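DNA translocase coupling protein (Clostridium perfringens, PDB 6O1W) probably couples ATP binding to DNA translocation during plasmid conjugation, as a membrane-anchored member of the FtsK/SpoIIIE family represented here by an internal portion of the chain. Local coordinates at residues L98-K103 with Q339-D344; V112-T117 with R147-Q152; V22-K27 with E48-I53; S70-E75 with K86-D91. All blocks are in the same frame, centred on the assembly; numbering follows the deposited sequence.

Interaction 1. Residues L98-K103 with Q339-D344; sequences LPWDDK and QAFYFD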
loop_
_atom_site.group_PDB
_atom_site.type_symbol
_atom_site.label_atom_id
_atom_site.label_comp_id
_atom_site.label_asym_id
_atom_site.label_seq_id
_atom_site.Cartn_x
_atom_site.Cartn_y
_atom_site.Cartn_z
ATOM N N LEU A 98 -10.706 10.742 0.757
ATOM C CA LEU A 98 -10.246 11.250 -0.523
ATOM C C LEU A 98 -10.898 10.418 -1.622
ATOM O O LEU A 98 -10.364 9.371 -2.015
ATOM C CB LEU A 98 -8.710 11.161 -0.557
ATOM C CG LEU A 98 -7.983 11.686 -1.750
ATOM C CD1 LEU A 98 -8.024 13.214 -1.787
ATOM C CD2 LEU A 98 -6.564 11.185 -1.730
ATOM N N PRO A 99 -12.097 10.842 -2.084
ATOM C CA PRO A 99 -12.778 10.075 -3.138
ATOM C C PRO A 99 -11.990 10.083 -4.438
ATOM O O PRO A 99 -11.352 11.078 -4.764
ATOM C CB PRO A 99 -14.119 10.811 -3.311
ATOM C CG PRO A 99 -13.878 12.191 -2.784
ATOM C CD PRO A 99 -12.882 12.035 -1.682
ATOM N N TRP A 100 -12.054 8.981 -5.187
ATOM C CA TRP A 100 -11.434 8.906 -6.498
ATOM C C TRP A 100 -12.146 9.872 -7.438
ATOM O O TRP A 100 -13.344 10.108 -7.294
ATOM C CB TRP A 100 -11.543 7.481 -7.080
ATOM C CG TRP A 100 -11.182 7.426 -8.541
ATOM C CD1 TRP A 100 -12.045 7.336 -9.598
ATOM C CD2 TRP A 100 -9.880 7.653 -9.102
ATOM N NE1 TRP A 100 -11.349 7.413 -10.784
ATOM C CE2 TRP A 100 -10.018 7.621 -10.509
ATOM C CE3 TRP A 100 -8.610 7.896 -8.551
ATOM C CZ2 TRP A 100 -8.926 7.759 -11.366
ATOM C CZ3 TRP A 100 -7.531 8.029 -9.405
ATOM C CH2 TRP A 100 -7.701 8.003 -10.796
ATOM N N ASP A 101 -11.415 10.406 -8.420
ATOM C CA ASP A 101 -11.974 11.257 -9.462
ATOM C C ASP A 101 -11.124 11.052 -10.729
ATOM O O ASP A 101 -9.897 11.025 -10.648
ATOM C CB ASP A 101 -12.011 12.721 -9.019
ATOM C CG ASP A 101 -12.782 13.630 -9.952
ATOM O OD1 ASP A 101 -12.393 13.735 -11.145
ATOM O OD2 ASP A 101 -13.760 14.246 -9.495
ATOM N N ASP A 102 -11.772 10.933 -11.893
ATOM C CA ASP A 102 -11.078 10.699 -13.164
ATOM C C ASP A 102 -10.077 11.820 -13.550
ATOM O O ASP A 102 -9.225 11.594 -14.412
ATOM C CB ASP A 102 -12.089 10.403 -14.302
ATOM C CG ASP A 102 -12.436 8.912 -14.490
ATOM O OD1 ASP A 102 -12.048 8.088 -13.627
ATOM O OD2 ASP A 102 -13.081 8.576 -15.499
ATOM N N LYS A 103 -10.116 12.978 -12.846
ATOM C CA LYS A 103 -9.195 14.103 -13.069
ATOM C C LYS A 103 -7.741 13.756 -12.690
ATOM O O LYS A 103 -6.810 14.400 -13.198
ATOM C CB LYS A 103 -9.669 15.362 -12.312
ATOM C CG LYS A 103 -9.426 15.341 -10.802
ATOM C CD LYS A 103 -9.806 16.661 -10.138
ATOM C CE LYS A 103 -9.665 16.586 -8.637
ATOM N NZ LYS A 103 -9.774 17.930 -8.005
ATOM N N GLN A 339 -2.965 9.048 2.322
ATOM C CA GLN A 339 -4.383 8.717 2.277
ATOM C C GLN A 339 -4.672 8.173 0.891
ATOM O O GLN A 339 -4.494 8.877 -0.096
ATOM C CB GLN A 339 -5.274 9.961 2.526
ATOM C CG GLN A 339 -6.791 9.656 2.665
ATOM C CD GLN A 339 -7.150 8.743 3.827
ATOM O OE1 GLN A 339 -6.465 8.684 4.854
ATOM N NE2 GLN A 339 -8.241 7.989 3.691
ATOM N N ALA A 340 -5.140 6.942 0.828
ATOM C CA ALA A 340 -5.490 6.263 -0.406
ATOM C C ALA A 340 -6.831 6.742 -0.907
ATOM O O ALA A 340 -7.718 7.025 -0.107
ATOM C CB ALA A 340 -5.552 4.759 -0.165
ATOM N N PHE A 341 -6.995 6.781 -2.231
ATOM C CA PHE A 341 -8.259 7.112 -2.879
ATOM C C PHE A 341 -9.298 6.069 -2.522
ATOM O O PHE A 341 -8.985 4.870 -2.466
ATOM C CB PHE A 341 -8.125 7.091 -4.414
ATOM C CG PHE A 341 -7.271 8.174 -5.006
ATOM C CD1 PHE A 341 -7.578 9.513 -4.805
ATOM C CD2 PHE A 341 -6.193 7.861 -5.815
ATOM C CE1 PHE A 341 -6.774 10.522 -5.346
ATOM C CE2 PHE A 341 -5.411 8.871 -6.389
ATOM C CZ PHE A 341 -5.711 10.193 -6.155
ATOM N N TYR A 342 -10.534 6.513 -2.292
ATOM C CA TYR A 342 -11.601 5.552 -2.077
ATOM C C TYR A 342 -12.276 5.450 -3.428
ATOM O O TYR A 342 -12.782 6.446 -3.961
ATOM C CB TYR A 342 -12.576 5.925 -0.941
ATOM C CG TYR A 342 -13.664 4.880 -0.776
ATOM C CD1 TYR A 342 -13.362 3.586 -0.351
ATOM C CD2 TYR A 342 -14.986 5.164 -1.106
ATOM C CE1 TYR A 342 -14.347 2.600 -0.271
ATOM C CE2 TYR A 342 -15.985 4.198 -0.991
ATOM C CZ TYR A 342 -15.659 2.913 -0.588
ATOM O OH TYR A 342 -16.648 1.962 -0.495
ATOM N N PHE A 343 -12.106 4.286 -4.051
ATOM C CA PHE A 343 -12.630 3.958 -5.375
ATOM C C PHE A 343 -13.765 3.010 -5.103
ATOM O O PHE A 343 -13.563 1.949 -4.522
ATOM C CB PHE A 343 -11.529 3.296 -6.231
ATOM C CG PHE A 343 -11.954 2.909 -7.632
ATOM C CD1 PHE A 343 -12.506 1.657 -7.888
ATOM C CD2 PHE A 343 -11.790 3.788 -8.692
ATOM C CE1 PHE A 343 -12.894 1.301 -9.177
ATOM C CE2 PHE A 343 -12.170 3.423 -9.981
ATOM C CZ PHE A 343 -12.750 2.198 -10.211
ATOM N N ASP A 344 -14.961 3.410 -5.477
ATOM C CA ASP A 344 -16.190 2.661 -5.223
ATOM C C ASP A 344 -16.668 2.142 -6.556
ATOM O O ASP A 344 -17.006 2.957 -7.427
ATOM C CB ASP A 344 -17.236 3.642 -4.601
ATOM C CG ASP A 344 -18.538 3.024 -4.107
ATOM O OD1 ASP A 344 -19.186 2.300 -4.881
ATOM O OD2 ASP A 344 -18.907 3.276 -2.946
HETATM O O HOH W 1 -9.774 7.999 1.358
#
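Leu98 and Tyr342 start the backbone part of this contact. Tyr342 N donates to Leu98 O at 2.9 Å, and Trp100 N donates to Tyr342 O at the same length. Together they make a single bridge between Pro99 and Tyr342, carrying 98-103 alongside the residues that carry on from strand 334-340. Leu98 O also takes a CA-H contact from Phe341 CA, 3.2 Å away.

The aromatic part turns on Trp100. With CG anti to the backbone N (chi1 168°), the indole meets Phe341 with its edge and Phe343 across a face. Its six-membered ring presents that edge to the face of Phe341 in a T-shaped pair, planes at 83°, with centroids 5.1 Å apart. Phe343 in turn points an edge at a face of the five-membered ring, CD2 coming within 3.7 Å of Trp100 CD1. Trp100 NE1 is bonded to Asp102 OD1, which fixes the indole's rotation; that oxygen also accepts from Trp151 NE1 on helix 142-155.

Leu98 adds apolar contact: its CD2 lies 3.6 Å from Phe341 CD1, while its CB rests by Gln339 CG. One water ties the far end together: it accepts from Leu98 N and Gln339 NE2 and donates to Ala340 O. Gln339 OE1 is held by Arg326.

Ala340 belongs to an ATP site seen with ligand in another structure of this protein, and Phe343 lies close to Val144 of that site. The Leu98 N-H and the Gln339 amide thus find partners within a largely apolar, aromatic contact, joining the loop to the chain at strand 334-340 beside the nucleotide site.

Interaction 2. Residues V112-T117 with R147-Q152; sequences VVVGQT and RCILWQ
Gln152 reaches from helix 142-155 to the backbone of Val113, and the tight part of the contact is there. The strand 112-116 and the helix segment run nearly antiparallel, at 154°, with axes 8.3 Å apart at closest approach, a gap that the side chain has to span. It does so with CG anti to the carbonyl carbon (chi1 -68°) and the rest of the chain extended (chi2 177°), which places the amide carbon CD 3.6 Å from Val113 O and 3.8 Å from Val113 N. Val112 flanks the same chain: its CG1 comes to 4.2 Å from Gln152 CB.

The Ile149 side is looser and wholly apolar. Val114 CG1 meets Ile149 CD1 at 3.8 Å, the two side chains slanting across each other, whereas Val112 CG2 and Ile149 CG2 only approach to 4.3 Å. Beyond Val114 the strand leaves the helix: Gly115, Gln116 and Thr117 make no contact with it, and Gln116 is partly exposed. Val114 instead continues into the sheet, touching Ile122 and Phe338.

This is the sheet-to-helix packing of a P-loop NTPase, on the helix that follows the Walker A loop and whose start holds Lys142, a residue seen to bind ATP in another structure of the protein. Two kinds of chemistry share the interface: branched aliphatic groups supply a hydrophobic fit, and one buried amide brings polar atoms to the strand's backbone, where they may satisfy its N-H and C=O.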
loop_
_atom_site.group_PDB
_atom_site.type_symbol
_atom_site.label_atom_id
_atom_site.label_comp_id
_atom_site.label_asym_id
_atom_site.label_seq_id
_atom_site.Cartn_x
_atom_site.Cartn_y
_atom_site.Cartn_z
ATOM N N VAL A 112 0.518 5.694 -12.554
ATOM C CA VAL A 112 -0.704 5.626 -11.756
ATOM C C VAL A 112 -0.574 6.471 -10.475
ATOM O O VAL A 112 0.532 6.689 -9.991
ATOM C CB VAL A 112 -1.153 4.154 -11.482
ATOM C CG1 VAL A 112 -1.314 3.372 -12.797
ATOM C CG2 VAL A 112 -0.194 3.430 -10.533
ATOM N N VAL A 113 -1.706 6.961 -9.949
ATOM C CA VAL A 113 -1.773 7.747 -8.723
ATOM C C VAL A 113 -2.532 6.913 -7.665
ATOM O O VAL A 113 -3.610 6.397 -7.962
ATOM C CB VAL A 113 -2.407 9.146 -8.945
ATOM C CG1 VAL A 113 -2.169 10.042 -7.736
ATOM C CG2 VAL A 113 -1.848 9.811 -10.203
ATOM N N VAL A 114 -1.986 6.787 -6.437
ATOM C CA VAL A 114 -2.686 5.962 -5.440
ATOM C C VAL A 114 -3.332 6.768 -4.279
ATOM O O VAL A 114 -4.126 6.208 -3.530
ATOM C CB VAL A 114 -1.816 4.799 -4.913
ATOM C CG1 VAL A 114 -1.530 3.810 -6.041
ATOM C CG2 VAL A 114 -0.520 5.305 -4.301
ATOM N N GLY A 115 -3.016 8.052 -4.171
ATOM C CA GLY A 115 -3.575 8.900 -3.135
ATOM C C GLY A 115 -2.732 10.103 -2.781
ATOM O O GLY A 115 -1.830 10.476 -3.531
ATOM N N GLN A 116 -3.008 10.697 -1.610
ATOM C CA GLN A 116 -2.367 11.936 -1.165
ATOM C C GLN A 116 -1.472 11.813 0.027
ATOM O O GLN A 116 -1.894 11.276 1.044
ATOM C CB GLN A 116 -3.451 12.990 -0.843
ATOM C CG GLN A 116 -2.936 14.420 -0.956
ATOM C CD GLN A 116 -4.006 15.449 -0.707
ATOM O OE1 GLN A 116 -5.099 15.409 -1.264
ATOM N NE2 GLN A 116 -3.692 16.418 0.118
ATOM N N THR A 117 -0.266 12.414 -0.066
ATOM C CA THR A 117 0.698 12.494 1.027
ATOM C C THR A 117 0.783 13.985 1.491
ATOM O O THR A 117 -0.081 14.776 1.115
ATOM C CB THR A 117 2.036 11.786 0.681
ATOM O OG1 THR A 117 2.776 11.597 1.896
ATOM C CG2 THR A 117 2.881 12.555 -0.334
ATOM N N ARG A 147 -8.076 -1.948 -7.328
ATOM C CA ARG A 147 -9.130 -1.708 -8.333
ATOM C C ARG A 147 -9.022 -0.294 -8.926
ATOM O O ARG A 147 -9.348 -0.107 -10.093
ATOM C CB ARG A 147 -10.524 -1.979 -7.759
ATOM C CG ARG A 147 -10.752 -3.464 -7.456
ATOM C CD ARG A 147 -12.140 -3.705 -6.895
ATOM N NE ARG A 147 -12.270 -5.076 -6.400
ATOM C CZ ARG A 147 -12.190 -5.427 -5.120
ATOM N NH1 ARG A 147 -12.006 -4.507 -4.180
ATOM N NH2 ARG A 147 -12.310 -6.700 -4.766
ATOM N N CYS A 148 -8.541 0.676 -8.122
ATOM C CA CYS A 148 -8.266 2.065 -8.536
ATOM C C CYS A 148 -7.098 2.089 -9.536
ATOM O O CYS A 148 -7.160 2.788 -10.533
ATOM C CB CYS A 148 -7.942 2.919 -7.313
ATOM S SG CYS A 148 -7.797 4.674 -7.677
ATOM N N ILE A 149 -6.026 1.340 -9.253
ATOM C CA ILE A 149 -4.857 1.186 -10.142
ATOM C C ILE A 149 -5.326 0.525 -11.452
ATOM O O ILE A 149 -4.968 0.989 -12.524
ATOM C CB ILE A 149 -3.750 0.339 -9.457
ATOM C CG1 ILE A 149 -3.114 1.140 -8.278
ATOM C CG2 ILE A 149 -2.664 -0.107 -10.503
ATOM C CD1 ILE A 149 -2.337 0.305 -7.337
ATOM N N LEU A 150 -6.138 -0.553 -11.344
ATOM C CA LEU A 150 -6.681 -1.300 -12.479
ATOM C C LEU A 150 -7.461 -0.382 -13.409
ATOM O O LEU A 150 -7.242 -0.427 -14.614
ATOM C CB LEU A 150 -7.582 -2.446 -11.963
ATOM C CG LEU A 150 -8.398 -3.246 -12.988
ATOM C CD1 LEU A 150 -7.455 -3.945 -14.053
ATOM C CD2 LEU A 150 -9.292 -4.276 -12.273
ATOM N N TRP A 151 -8.366 0.444 -12.846
ATOM C CA TRP A 151 -9.195 1.406 -13.577
ATOM C C TRP A 151 -8.336 2.387 -14.398
ATOM O O TRP A 151 -8.578 2.581 -15.587
ATOM C CB TRP A 151 -10.082 2.171 -12.575
ATOM C CG TRP A 151 -10.883 3.250 -13.239
ATOM C CD1 TRP A 151 -10.681 4.597 -13.141
ATOM C CD2 TRP A 151 -11.905 3.066 -14.238
ATOM N NE1 TRP A 151 -11.589 5.269 -13.930
ATOM C CE2 TRP A 151 -12.343 4.351 -14.629
ATOM C CE3 TRP A 151 -12.532 1.934 -14.796
ATOM C CZ2 TRP A 151 -13.378 4.542 -15.553
ATOM C CZ3 TRP A 151 -13.546 2.122 -15.728
ATOM C CH2 TRP A 151 -13.951 3.415 -16.106
ATOM N N GLN A 152 -7.294 2.936 -13.772
ATOM C CA GLN A 152 -6.346 3.859 -14.392
ATOM C C GLN A 152 -5.666 3.228 -15.601
ATOM O O GLN A 152 -5.679 3.827 -16.678
ATOM C CB GLN A 152 -5.312 4.364 -13.363
ATOM C CG GLN A 152 -5.962 5.263 -12.305
ATOM C CD GLN A 152 -5.018 5.734 -11.230
ATOM O OE1 GLN A 152 -5.143 5.411 -10.051
ATOM N NE2 GLN A 152 -4.061 6.507 -11.609
#

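Interaction 3. Residues V22-K27 with E48-I53; sequences VGADSK and ESMIPI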
loop_
_atom_site.group_PDB
_atom_site.type_symbol
_atom_site.label_atom_id
_atom_site.label_comp_id
_atom_site.label_asym_id
_atom_site.label_seq_id
_atom_site.Cartn_x
_atom_site.Cartn_y
_atom_site.Cartn_z
ATOM N N VAL A 22 0.149 20.433 36.658
ATOM C CA VAL A 22 1.274 20.091 37.567
ATOM C C VAL A 22 0.962 18.864 38.437
ATOM O O VAL A 22 -0.202 18.650 38.776
ATOM C CB VAL A 22 1.707 21.297 38.462
ATOM C CG1 VAL A 22 2.175 22.492 37.627
ATOM C CG2 VAL A 22 0.601 21.718 39.429
ATOM N N GLY A 23 1.997 18.099 38.801
ATOM C CA GLY A 23 1.864 16.933 39.670
ATOM C C GLY A 23 1.857 17.334 41.135
ATOM O O GLY A 23 1.886 18.532 41.438
ATOM N N ALA A 24 1.869 16.343 42.065
ATOM C CA ALA A 24 1.891 16.602 43.525
ATOM C C ALA A 24 3.098 17.438 43.972
ATOM O O ALA A 24 2.995 18.184 44.951
ATOM C CB ALA A 24 1.857 15.292 44.303
ATOM N N ASP A 25 4.227 17.323 43.238
ATOM C CA ASP A 25 5.475 18.071 43.460
ATOM C C ASP A 25 5.410 19.504 42.892
ATOM O O ASP A 25 6.404 20.220 42.951
ATOM C CB ASP A 25 6.658 17.310 42.831
ATOM C CG ASP A 25 6.530 16.994 41.339
ATOM O OD1 ASP A 25 5.506 17.403 40.717
ATOM O OD2 ASP A 25 7.441 16.334 40.793
ATOM N N SER A 26 4.248 19.903 42.318
ATOM C CA SER A 26 3.965 21.206 41.694
ATOM C C SER A 26 4.801 21.481 40.417
ATOM O O SER A 26 4.913 22.632 39.980
ATOM C CB SER A 26 4.085 22.346 42.707
ATOM O OG SER A 26 3.114 22.210 43.731
ATOM N N LYS A 27 5.329 20.427 39.776
ATOM C CA LYS A 27 6.096 20.623 38.548
ATOM C C LYS A 27 5.270 20.304 37.320
ATOM O O LYS A 27 4.448 19.381 37.343
ATOM C CB LYS A 27 7.385 19.798 38.558
ATOM C CG LYS A 27 8.363 20.297 39.614
ATOM C CD LYS A 27 9.695 19.585 39.569
ATOM C CE LYS A 27 10.579 20.018 40.717
ATOM N NZ LYS A 27 10.965 21.451 40.627
ATOM N N GLU A 48 8.117 13.278 31.633
ATOM C CA GLU A 48 8.242 12.818 32.990
ATOM C C GLU A 48 7.475 13.761 33.904
ATOM O O GLU A 48 7.691 14.982 33.866
ATOM C CB GLU A 48 9.695 12.709 33.424
ATOM C CG GLU A 48 9.815 11.925 34.720
ATOM C CD GLU A 48 11.172 11.958 35.387
ATOM O OE1 GLU A 48 12.123 12.520 34.797
ATOM O OE2 GLU A 48 11.282 11.419 36.512
ATOM N N SER A 49 6.589 13.192 34.743
ATOM C CA SER A 49 5.769 13.953 35.711
ATOM C C SER A 49 5.103 13.026 36.737
ATOM O O SER A 49 5.087 11.816 36.558
ATOM C CB SER A 49 4.674 14.749 34.984
ATOM O OG SER A 49 3.682 13.867 34.502
HETATM N N MSE A 50 4.485 13.606 37.745
HETATM C CA MSE A 50 3.747 12.869 38.755
HETATM C C MSE A 50 2.244 12.856 38.439
HETATM O O MSE A 50 1.461 12.426 39.289
HETATM C CB MSE A 50 4.001 13.485 40.140
HETATM C CG MSE A 50 5.363 13.138 40.716
HETATM SE SE MSE A 50 5.466 13.777 42.551
HETATM C CE MSE A 50 4.216 12.484 43.427
ATOM N N ILE A 51 1.833 13.303 37.229
ATOM C CA ILE A 51 0.415 13.343 36.850
ATOM C C ILE A 51 -0.012 11.963 36.338
ATOM O O ILE A 51 0.605 11.445 35.400
ATOM C CB ILE A 51 0.094 14.496 35.856
ATOM C CG1 ILE A 51 0.562 15.859 36.416
ATOM C CG2 ILE A 51 -1.395 14.524 35.509
ATOM C CD1 ILE A 51 0.768 16.927 35.397
ATOM N N PRO A 52 -1.068 11.354 36.936
ATOM C CA PRO A 52 -1.492 10.017 36.481
ATOM C C PRO A 52 -1.943 9.979 35.009
ATOM O O PRO A 52 -2.440 10.982 34.474
ATOM C CB PRO A 52 -2.614 9.625 37.467
ATOM C CG PRO A 52 -3.013 10.881 38.173
ATOM C CD PRO A 52 -1.887 11.849 38.072
ATOM N N ILE A 53 -1.718 8.840 34.348
ATOM C CA ILE A 53 -2.054 8.605 32.942
ATOM C C ILE A 53 -3.536 8.936 32.613
ATOM O O ILE A 53 -3.809 9.479 31.550
ATOM C CB ILE A 53 -1.654 7.160 32.502
ATOM C CG1 ILE A 53 -1.736 6.958 30.982
ATOM C CG2 ILE A 53 -2.480 6.085 33.234
ATOM C CD1 ILE A 53 -0.673 7.499 30.201
#
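A type I beta turn from Gly23 to Ser26 lays Gly23, Ala24 and Asp25 along Met50, a selenomethionine in the loop that follows strand 43-48. Ser26 N bonds back to Gly23 O at 2.9 Å, and Gly23 N to Lys27 O, so the turn is held by its own backbone bonds. Met50 CB faces Gly23 CA at 4.1 Å; Gly23, with no side chain, lets the backbone come this close.

Farther out, an extended chi2 (-173°) carries Met50 SE across the Asp25 carboxylate, with SE 3.6 Å from Asp25 CG, and the bend at chi3 (71°) turns Met50 CE onto Ala24 CB at 3.8 Å. Asp25 is itself part of an Asx turn: its OD1 accepts from Lys27 N at 3.2 Å, met from above the carboxylate plane. Both loops border the small four-stranded antiparallel sheet, the first leading into strand 30-36 and the second leaving strand 43-48 for helix 53-58.

On the inner side, Ile51 lays its branch over the backbone on the other flank of the contact, with CG1 3.6 Å from Gly23 N and CD1 3.6 Å from Val22 C. Ile51 is buried and also packs on Phe21, whereas Met50 and Ala24 are exposed. No hydrogen bond crosses between the two loops.

Interaction 4. Residues S70-E75 with K86-D91; sequences SIISIE and KSMAGD. With BGC (beta-D-glucopyranose), chain D.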
loop_
_atom_site.group_PDB
_atom_site.type_symbol
_atom_site.label_atom_id
_atom_site.label_comp_id
_atom_site.label_asym_id
_atom_site.label_seq_id
_atom_site.Cartn_x
_atom_site.Cartn_y
_atom_site.Cartn_z
ATOM N N SER A 70 -2.339 16.307 16.780
ATOM C CA SER A 70 -3.364 15.277 16.767
ATOM C C SER A 70 -2.739 14.137 17.567
ATOM O O SER A 70 -1.691 13.630 17.196
ATOM C CB SER A 70 -3.628 14.793 15.353
ATOM O OG SER A 70 -4.272 15.821 14.627
ATOM N N ILE A 71 -3.353 13.758 18.661
ATOM C CA ILE A 71 -2.820 12.705 19.494
ATOM C C ILE A 71 -3.360 11.364 19.011
ATOM O O ILE A 71 -4.562 11.174 18.998
ATOM C CB ILE A 71 -3.107 12.985 21.001
ATOM C CG1 ILE A 71 -2.248 14.197 21.489
ATOM C CG2 ILE A 71 -2.857 11.715 21.854
ATOM C CD1 ILE A 71 -2.638 14.821 22.930
ATOM N N ILE A 72 -2.464 10.436 18.629
ATOM C CA ILE A 72 -2.850 9.105 18.195
ATOM C C ILE A 72 -3.104 8.279 19.446
ATOM O O ILE A 72 -4.130 7.616 19.514
ATOM C CB ILE A 72 -1.792 8.472 17.258
ATOM C CG1 ILE A 72 -1.692 9.262 15.939
ATOM C CG2 ILE A 72 -2.102 6.984 17.008
ATOM C CD1 ILE A 72 -0.330 9.006 15.091
ATOM N N SER A 73 -2.161 8.308 20.423
ATOM C CA SER A 73 -2.272 7.572 21.683
ATOM C C SER A 73 -1.400 8.184 22.768
ATOM O O SER A 73 -0.459 8.931 22.477
ATOM C CB SER A 73 -1.853 6.106 21.509
ATOM O OG SER A 73 -0.474 5.991 21.182
ATOM N N ILE A 74 -1.733 7.854 24.027
ATOM C CA ILE A 74 -0.942 8.178 25.212
ATOM C C ILE A 74 -0.770 6.862 25.949
ATOM O O ILE A 74 -1.755 6.163 26.174
ATOM C CB ILE A 74 -1.489 9.317 26.117
ATOM C CG1 ILE A 74 -1.792 10.588 25.294
ATOM C CG2 ILE A 74 -0.487 9.635 27.234
ATOM C CD1 ILE A 74 -1.937 11.984 26.119
ATOM N N GLU A 75 0.468 6.485 26.255
ATOM C CA GLU A 75 0.757 5.259 27.012
ATOM C C GLU A 75 1.712 5.512 28.171
ATOM O O GLU A 75 2.555 6.408 28.097
ATOM C CB GLU A 75 1.270 4.122 26.095
ATOM C CG GLU A 75 2.674 4.306 25.535
ATOM C CD GLU A 75 3.187 3.202 24.626
ATOM O OE1 GLU A 75 3.142 3.382 23.386
ATOM O OE2 GLU A 75 3.652 2.165 25.153
ATOM N N LYS A 86 2.041 9.470 21.140
ATOM C CA LYS A 86 2.235 9.290 19.716
ATOM C C LYS A 86 1.355 10.357 19.090
ATOM O O LYS A 86 0.170 10.453 19.418
ATOM C CB LYS A 86 1.849 7.857 19.266
ATOM C CG LYS A 86 2.726 6.716 19.852
ATOM C CD LYS A 86 4.274 6.889 19.724
ATOM C CE LYS A 86 4.803 7.125 18.318
ATOM N NZ LYS A 86 4.397 6.059 17.382
ATOM N N SER A 87 1.947 11.254 18.314
ATOM C CA SER A 87 1.176 12.369 17.739
ATOM C C SER A 87 1.649 12.795 16.369
ATOM O O SER A 87 2.713 12.377 15.938
ATOM C CB SER A 87 1.206 13.584 18.670
ATOM O OG SER A 87 2.534 14.030 18.896
HETATM N N MSE A 88 0.888 13.686 15.730
HETATM C CA MSE A 88 1.204 14.306 14.447
HETATM C C MSE A 88 0.946 15.788 14.604
HETATM O O MSE A 88 -0.091 16.163 15.151
HETATM C CB MSE A 88 0.309 13.742 13.325
HETATM C CG MSE A 88 0.731 12.351 12.872
HETATM SE SE MSE A 88 -0.455 11.607 11.507
HETATM C CE MSE A 88 -0.136 12.903 10.062
ATOM N N ALA A 89 1.887 16.632 14.152
ATOM C CA ALA A 89 1.775 18.094 14.221
ATOM C C ALA A 89 0.571 18.548 13.393
ATOM O O ALA A 89 0.297 17.939 12.357
ATOM C CB ALA A 89 3.044 18.727 13.657
ATOM N N GLY A 90 -0.138 19.590 13.851
ATOM C CA GLY A 90 -1.256 20.177 13.113
ATOM C C GLY A 90 -0.856 20.594 11.699
ATOM O O GLY A 90 -1.716 20.675 10.819
ATOM N N ASP A 91 0.469 20.847 11.460
ATOM C CA ASP A 91 1.030 21.191 10.141
ATOM C C ASP A 91 1.152 19.984 9.179
ATOM O O ASP A 91 1.264 20.192 7.968
ATOM C CB ASP A 91 2.385 21.922 10.266
ATOM C CG ASP A 91 3.529 21.151 10.918
ATOM O OD1 ASP A 91 4.023 20.172 10.302
ATOM O OD2 ASP A 91 3.977 21.567 12.012
HETATM C C2 BGC D . 8.039 3.977 16.821
HETATM C C3 BGC D . 8.942 4.142 15.601
HETATM C C4 BGC D . 8.947 5.590 15.119
HETATM C C5 BGC D . 9.258 6.535 16.279
HETATM C C6 BGC D . 9.131 7.997 15.915
HETATM C C1 BGC D . 8.390 4.999 17.897
HETATM O O1 BGC D . 7.462 4.893 18.922
HETATM O O2 BGC D . 8.162 2.675 17.381
HETATM O O3 BGC D . 8.482 3.297 14.549
HETATM O O4 BGC D . 9.883 5.777 14.059
HETATM O O5 BGC D . 8.328 6.310 17.348
HETATM O O6 BGC D . 7.777 8.352 15.651
#
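This is an antiparallel beta-hairpin contact, interrupted by a classic bulge, between strand 69-76 at the margin of the four-stranded sheet and its neighbour 82-89. Ser70 and Met88 (selenomethionine) form a hydrogen-bonded pair, Ser70 N to Met88 O at 2.8 Å and Met88 N to Ser70 O at 3.0 Å. Ile71 and Ser87 follow as a non-hydrogen-bonded pair. At the bulge Ile72 and Ser73 both face Lys86: its O takes the Ile72 N-H at 2.7 Å and a weak bond from Ser73 N, and Lys86 N returns one to Ser73 O.

The side chains follow this register. Ser73 OG sits 3.5 Å from Lys86 CG, while Ile72 CD1 slants toward Met88 CG at 4.2 Å. Lys86 is curled, bent at each torsion from chi2 (-50°) onward, so its end leaves the neighbouring strand and lies by a bound beta-D-glucopyranose, CE 3.5 Å from O1 of the sugar. The sugar is hydrogen-bonded to Asp37, Glu44, Lys318, Asp319 and the Ile42 carbonyl.

The backbone therefore does the joining, and the aliphatic stem of Lys86 serves both the strand pair and one wall of the sugar pocket.

Overall arrangement
Along the chain interaction 3 comes first, then interaction 4, and interaction 2 is nested inside the long loop closed by interaction 1. Interactions 3 and 4 belong to the small four-stranded antiparallel sheet with its helices: their centres are about 20 Å apart, and Ile53 CD1 packs on Ile74 CG2. Interactions 1 and 2 belong to the P-loop ATPase part, centres about 8 Å apart, on the neighbouring strands 334-340 and 111-116 of the large mixed sheet; Trp100 also packs on Cys148. Interaction 4 lies about 9 Å, nearest atoms, from each of them, and interaction 3 is about 26 Å or more away. The chain thus divides into a peripheral part and the nucleotide-binding core.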